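Local coordinates for protein L-iditol 2-dehydrogenase (Clostridium scindens, PDB 4OH1) that probably catalyses the zinc-dependent, NAD+-linked oxidation of L-iditol or related polyols, at residues Met90-Lys104 with Tyr136-Leu150. Sequence-based numbering, arbitrary orientation.
Sequences MGFKVGQKVVANYAK and YHMSQIFPIPDDADL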
loop_
_atom_site.group_PDB
_atom_site.type_symbol
_atom_site.label_atom_id
_atom_site.label_comp_id
_atom_site.label_asym_id
_atom_site.label_seq_id
_atom_site.Cartn_x
_atom_site.Cartn_y
_atom_site.Cartn_z
HETATM N N MSE A 90 -17.977 -20.125 22.786
HETATM C CA MSE A 90 -17.534 -19.011 21.951
HETATM C C MSE A 90 -18.715 -18.229 21.380
HETATM O O MSE A 90 -18.561 -17.382 20.478
HETATM C CB MSE A 90 -16.670 -19.521 20.811
HETATM C CG MSE A 90 -15.435 -20.218 21.298
HETATM SE SE MSE A 90 -14.068 -18.978 21.956
HETATM C CE MSE A 90 -13.589 -19.989 23.589
ATOM N N GLY A 91 -19.912 -18.527 21.859
ATOM C CA GLY A 91 -21.089 -17.765 21.461
ATOM C C GLY A 91 -21.950 -18.349 20.349
ATOM O O GLY A 91 -22.967 -17.759 19.974
ATOM N N PHE A 92 -21.604 -19.493 19.777
ATOM C CA PHE A 92 -22.473 -20.002 18.694
ATOM C C PHE A 92 -23.651 -20.710 19.339
ATOM O O PHE A 92 -23.488 -21.423 20.327
ATOM C CB PHE A 92 -21.703 -20.958 17.794
ATOM C CG PHE A 92 -20.550 -20.323 17.067
ATOM C CD1 PHE A 92 -20.748 -19.659 15.884
ATOM C CD2 PHE A 92 -19.284 -20.402 17.568
ATOM C CE1 PHE A 92 -19.699 -19.105 15.198
ATOM C CE2 PHE A 92 -18.230 -19.834 16.916
ATOM C CZ PHE A 92 -18.433 -19.184 15.697
ATOM N N LYS A 93 -24.834 -20.546 18.774
ATOM C CA LYS A 93 -26.045 -21.063 19.359
ATOM C C LYS A 93 -26.931 -21.638 18.262
ATOM O O LYS A 93 -26.954 -21.104 17.152
ATOM C CB LYS A 93 -26.843 -19.940 20.055
ATOM C CG LYS A 93 -26.250 -19.327 21.338
ATOM C CD LYS A 93 -26.030 -20.361 22.392
ATOM C CE LYS A 93 -24.985 -19.898 23.360
ATOM N NZ LYS A 93 -25.400 -18.596 23.994
ATOM N N VAL A 94 -27.681 -22.704 18.584
ATOM C CA VAL A 94 -28.720 -23.186 17.685
ATOM C C VAL A 94 -29.708 -22.052 17.331
ATOM O O VAL A 94 -30.048 -21.240 18.173
ATOM C CB VAL A 94 -29.467 -24.359 18.256
ATOM C CG1 VAL A 94 -30.753 -24.683 17.426
ATOM C CG2 VAL A 94 -28.586 -25.623 18.405
ATOM N N GLY A 95 -30.158 -22.020 16.062
ATOM C CA GLY A 95 -31.024 -20.975 15.526
ATOM C C GLY A 95 -30.288 -19.846 14.804
ATOM O O GLY A 95 -30.915 -19.046 14.119
ATOM N N GLN A 96 -28.976 -19.711 14.981
ATOM C CA GLN A 96 -28.271 -18.604 14.290
ATOM C C GLN A 96 -28.165 -18.880 12.808
ATOM O O GLN A 96 -27.764 -19.951 12.422
ATOM C CB GLN A 96 -26.870 -18.405 14.861
ATOM C CG GLN A 96 -26.904 -17.777 16.249
ATOM C CD GLN A 96 -25.591 -17.844 17.004
ATOM O OE1 GLN A 96 -24.591 -18.401 16.571
ATOM N NE2 GLN A 96 -25.608 -17.270 18.157
ATOM N N LYS A 97 -28.579 -17.923 11.978
ATOM C CA LYS A 97 -28.273 -17.946 10.554
ATOM C C LYS A 97 -26.758 -17.761 10.303
ATOM O O LYS A 97 -26.145 -16.852 10.881
ATOM C CB LYS A 97 -29.051 -16.857 9.848
ATOM C CG LYS A 97 -30.567 -17.123 9.812
ATOM C CD LYS A 97 -31.275 -16.109 9.003
ATOM C CE LYS A 97 -32.743 -16.396 8.942
ATOM N NZ LYS A 97 -33.351 -15.258 8.208
ATOM N N VAL A 98 -26.189 -18.593 9.411
ATOM C CA VAL A 98 -24.769 -18.575 9.133
ATOM C C VAL A 98 -24.422 -18.945 7.683
ATOM O O VAL A 98 -25.250 -19.490 6.945
ATOM C CB VAL A 98 -24.035 -19.563 10.042
ATOM C CG1 VAL A 98 -24.204 -19.198 11.517
ATOM C CG2 VAL A 98 -24.535 -21.000 9.801
ATOM N N VAL A 99 -23.166 -18.675 7.323
ATOM C CA VAL A 99 -22.535 -19.223 6.163
ATOM C C VAL A 99 -21.272 -19.857 6.636
ATOM O O VAL A 99 -20.787 -19.606 7.772
ATOM C CB VAL A 99 -22.241 -18.216 5.080
ATOM C CG1 VAL A 99 -23.527 -17.623 4.545
ATOM C CG2 VAL A 99 -21.305 -17.106 5.579
ATOM N N ALA A 100 -20.763 -20.722 5.791
ATOM C CA ALA A 100 -19.562 -21.499 6.110
ATOM C C ALA A 100 -18.471 -21.278 5.069
ATOM O O ALA A 100 -18.761 -21.116 3.880
ATOM C CB ALA A 100 -19.918 -22.972 6.146
ATOM N N ASN A 101 -17.234 -21.268 5.544
ATOM C CA ASN A 101 -16.059 -21.276 4.719
ATOM C C ASN A 101 -15.547 -22.719 4.620
ATOM O O ASN A 101 -15.174 -23.281 5.612
ATOM C CB ASN A 101 -15.016 -20.364 5.358
ATOM C CG ASN A 101 -13.723 -20.308 4.588
ATOM O OD1 ASN A 101 -13.591 -20.850 3.495
ATOM N ND2 ASN A 101 -12.748 -19.620 5.151
ATOM N N TYR A 102 -15.519 -23.294 3.419
ATOM C CA TYR A 102 -15.128 -24.664 3.206
ATOM C C TYR A 102 -13.709 -24.893 3.684
ATOM O O TYR A 102 -13.344 -26.024 4.014
ATOM C CB TYR A 102 -15.242 -25.047 1.696
ATOM C CG TYR A 102 -14.270 -24.264 0.800
ATOM C CD1 TYR A 102 -14.614 -23.020 0.279
ATOM C CD2 TYR A 102 -13.011 -24.728 0.549
ATOM C CE1 TYR A 102 -13.723 -22.284 -0.504
ATOM C CE2 TYR A 102 -12.105 -23.999 -0.223
ATOM C CZ TYR A 102 -12.471 -22.783 -0.749
ATOM O OH TYR A 102 -11.569 -22.036 -1.485
ATOM N N ALA A 103 -12.880 -23.854 3.681
ATOM C CA ALA A 103 -11.434 -24.045 3.894
ATOM C C ALA A 103 -11.119 -24.044 5.391
ATOM O O ALA A 103 -11.556 -23.163 6.096
ATOM C CB ALA A 103 -10.647 -22.927 3.187
ATOM N N LYS A 104 -10.368 -25.043 5.852
ATOM C CA LYS A 104 -9.924 -25.149 7.234
ATOM C C LYS A 104 -8.421 -24.883 7.335
ATOM O O LYS A 104 -7.598 -25.691 6.895
ATOM C CB LYS A 104 -10.227 -26.541 7.774
ATOM C CG LYS A 104 -9.802 -26.774 9.250
ATOM C CD LYS A 104 -10.425 -25.765 10.153
ATOM C CE LYS A 104 -10.281 -26.102 11.596
ATOM N NZ LYS A 104 -8.866 -26.092 11.971
ATOM N N TYR A 136 -18.784 -28.313 10.445
ATOM C CA TYR A 136 -17.594 -27.530 10.185
ATOM C C TYR A 136 -16.989 -27.181 11.539
ATOM O O TYR A 136 -17.680 -27.146 12.551
ATOM C CB TYR A 136 -17.988 -26.214 9.458
ATOM C CG TYR A 136 -18.572 -26.385 8.074
ATOM C CD1 TYR A 136 -17.767 -26.420 6.928
ATOM C CD2 TYR A 136 -19.925 -26.590 7.906
ATOM C CE1 TYR A 136 -18.335 -26.640 5.635
ATOM C CE2 TYR A 136 -20.477 -26.779 6.651
ATOM C CZ TYR A 136 -19.691 -26.794 5.528
ATOM O OH TYR A 136 -20.325 -27.016 4.333
ATOM N N HIS A 137 -15.718 -26.810 11.544
ATOM C CA HIS A 137 -15.093 -26.274 12.756
ATOM C C HIS A 137 -15.629 -24.876 12.986
ATOM O O HIS A 137 -15.914 -24.157 12.029
ATOM C CB HIS A 137 -13.582 -26.248 12.592
ATOM C CG HIS A 137 -12.858 -25.896 13.839
ATOM N ND1 HIS A 137 -12.383 -24.627 14.081
ATOM C CD2 HIS A 137 -12.502 -26.643 14.905
ATOM C CE1 HIS A 137 -11.787 -24.599 15.259
ATOM N NE2 HIS A 137 -11.834 -25.815 15.774
HETATM N N MSE A 138 -15.790 -24.488 14.235
HETATM C CA MSE A 138 -16.340 -23.175 14.545
HETATM C C MSE A 138 -15.615 -21.996 13.827
HETATM O O MSE A 138 -16.224 -21.037 13.479
HETATM C CB MSE A 138 -16.315 -22.967 16.062
HETATM C CG MSE A 138 -14.925 -22.931 16.670
HETATM SE SE MSE A 138 -14.966 -23.102 18.664
HETATM C CE MSE A 138 -13.013 -22.872 18.986
ATOM N N SER A 139 -14.320 -22.108 13.591
ATOM C CA SER A 139 -13.578 -21.139 12.859
ATOM C C SER A 139 -14.073 -20.972 11.429
ATOM O O SER A 139 -13.828 -19.954 10.844
ATOM C CB SER A 139 -12.111 -21.503 12.814
ATOM O OG SER A 139 -11.866 -22.657 11.998
ATOM N N GLN A 140 -14.854 -21.912 10.915
ATOM C CA GLN A 140 -15.360 -21.833 9.558
ATOM C C GLN A 140 -16.715 -21.232 9.510
ATOM O O GLN A 140 -17.230 -21.111 8.449
ATOM C CB GLN A 140 -15.421 -23.231 8.925
ATOM C CG GLN A 140 -14.056 -23.883 8.886
ATOM C CD GLN A 140 -14.067 -25.304 8.356
ATOM O OE1 GLN A 140 -14.055 -26.252 9.142
ATOM N NE2 GLN A 140 -14.036 -25.461 7.030
ATOM N N ILE A 141 -17.321 -20.874 10.635
ATOM C CA ILE A 141 -18.736 -20.539 10.630
ATOM C C ILE A 141 -18.923 -19.099 10.915
ATOM O O ILE A 141 -18.397 -18.631 11.914
ATOM C CB ILE A 141 -19.498 -21.352 11.714
ATOM C CG1 ILE A 141 -19.522 -22.823 11.346
ATOM C CG2 ILE A 141 -20.896 -20.850 11.911
ATOM C CD1 ILE A 141 -20.196 -23.149 10.041
ATOM N N PHE A 142 -19.724 -18.411 10.093
ATOM C CA PHE A 142 -19.850 -16.943 10.175
ATOM C C PHE A 142 -21.278 -16.532 10.304
ATOM O O PHE A 142 -22.084 -16.879 9.492
ATOM C CB PHE A 142 -19.299 -16.236 8.894
ATOM C CG PHE A 142 -17.807 -16.349 8.742
ATOM C CD1 PHE A 142 -17.243 -17.458 8.159
ATOM C CD2 PHE A 142 -16.993 -15.399 9.292
ATOM C CE1 PHE A 142 -15.845 -17.591 8.080
ATOM C CE2 PHE A 142 -15.593 -15.511 9.218
ATOM C CZ PHE A 142 -15.032 -16.607 8.586
ATOM N N PRO A 143 -21.602 -15.737 11.292
ATOM C CA PRO A 143 -23.003 -15.343 11.364
ATOM C C PRO A 143 -23.352 -14.220 10.400
ATOM O O PRO A 143 -22.513 -13.374 10.068
ATOM C CB PRO A 143 -23.168 -14.876 12.812
ATOM C CG PRO A 143 -21.872 -14.327 13.117
ATOM C CD PRO A 143 -20.853 -15.276 12.450
ATOM N N ILE A 144 -24.606 -14.213 10.005
ATOM C CA ILE A 144 -25.175 -13.199 9.137
ATOM C C ILE A 144 -26.428 -12.599 9.813
ATOM O O ILE A 144 -26.870 -13.102 10.801
ATOM C CB ILE A 144 -25.491 -13.821 7.778
ATOM C CG1 ILE A 144 -26.623 -14.831 7.887
ATOM C CG2 ILE A 144 -24.232 -14.542 7.222
ATOM C CD1 ILE A 144 -26.895 -15.545 6.566
ATOM N N PRO A 145 -26.992 -11.514 9.284
ATOM C CA PRO A 145 -28.073 -10.894 10.013
ATOM C C PRO A 145 -29.283 -11.804 10.263
ATOM O O PRO A 145 -29.629 -12.645 9.426
ATOM C CB PRO A 145 -28.470 -9.745 9.082
ATOM C CG PRO A 145 -27.238 -9.375 8.456
ATOM C CD PRO A 145 -26.565 -10.674 8.162
ATOM N N ASP A 146 -29.945 -11.626 11.393
ATOM C CA ASP A 146 -31.114 -12.441 11.729
ATOM C C ASP A 146 -32.194 -12.375 10.692
ATOM O O ASP A 146 -32.837 -13.362 10.391
ATOM C CB ASP A 146 -31.680 -11.998 13.049
ATOM C CG ASP A 146 -30.685 -12.144 14.168
ATOM O OD1 ASP A 146 -29.737 -12.951 13.998
ATOM O OD2 ASP A 146 -30.831 -11.438 15.186
ATOM N N ASP A 147 -32.376 -11.226 10.104
ATOM C CA ASP A 147 -33.335 -11.057 9.024
ATOM C C ASP A 147 -32.758 -11.315 7.622
ATOM O O ASP A 147 -33.318 -10.909 6.636
ATOM C CB ASP A 147 -33.884 -9.618 9.100
ATOM C CG ASP A 147 -32.790 -8.536 8.874
ATOM O OD1 ASP A 147 -31.582 -8.808 9.082
ATOM O OD2 ASP A 147 -33.147 -7.398 8.473
ATOM N N ALA A 148 -31.649 -12.001 7.506
ATOM C CA ALA A 148 -31.049 -12.240 6.192
ATOM C C ALA A 148 -31.853 -13.151 5.334
ATOM O O ALA A 148 -32.320 -14.186 5.799
ATOM C CB ALA A 148 -29.717 -12.880 6.358
ATOM N N ASP A 149 -31.939 -12.804 4.048
ATOM C CA ASP A 149 -32.476 -13.699 3.019
ATOM C C ASP A 149 -31.377 -14.705 2.687
ATOM O O ASP A 149 -30.376 -14.374 2.043
ATOM C CB ASP A 149 -32.854 -12.896 1.783
ATOM C CG ASP A 149 -33.311 -13.772 0.622
ATOM O OD1 ASP A 149 -33.088 -14.995 0.645
ATOM O OD2 ASP A 149 -33.903 -13.227 -0.333
ATOM N N LEU A 150 -31.567 -15.937 3.131
ATOM C CA LEU A 150 -30.566 -16.964 2.993
ATOM C C LEU A 150 -30.143 -17.289 1.558
ATOM O O LEU A 150 -29.066 -17.817 1.316
ATOM C CB LEU A 150 -31.088 -18.233 3.667
ATOM C CG LEU A 150 -31.088 -18.083 5.176
ATOM C CD1 LEU A 150 -31.857 -19.225 5.814
ATOM C CD2 LEU A 150 -29.687 -18.083 5.741
HETATM O O HOH W 1 -26.854 -15.112 12.934
HETATM O O HOH W 2 -29.640 -15.650 13.053
#
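Val99 and Phe142 form the hydrogen-bonded pair at the middle of a short antiparallel pairing between strands 97-100 and 141-143, with Val99 N to Phe142 O at 3.0 Å and Phe142 N to Val99 O at 2.8 Å. Asn101 N to Gln140 O and Ile144 N to Lys97 O extend it at the two ends. Beyond one end, with CG beside the backbone N (chi1 -69°) and the chain extended beyond it, Lys97 reaches the turn 145-148, where NZ is gripped by two backbone carbonyls, Asp146 O at 2.9 Å and Ala148 O at 2.8 Å. At the other end the Gln140 side-chain amide is tied at both polar atoms: NE2 donates to Asn101 O (2.8 Å, 145° at the hydrogen), while OE1 accepts from His137 N, two bonds that together hold its rotation. Nearby, Lys104 CE lies over the face of the His137 imidazole, 3.4 Å from CG. Ala100 CB sits squarely over the centre of the Tyr136 ring, a CH-pi contact at 3.8 Å from the centroid, and also touches Ile141 CD1. Ile141 CG2 meets Val98 CG1 and the Phe92 ring. Arg113 of a second subunit makes a cation-pi contact with Phe142. In the catalytic GroES-like domain, strand 97-100 lies between strands 141-143 and 75-83. Val98 and Ile141 face strand 35-44, whereas Val99 and Phe142 pack on helix 305-311.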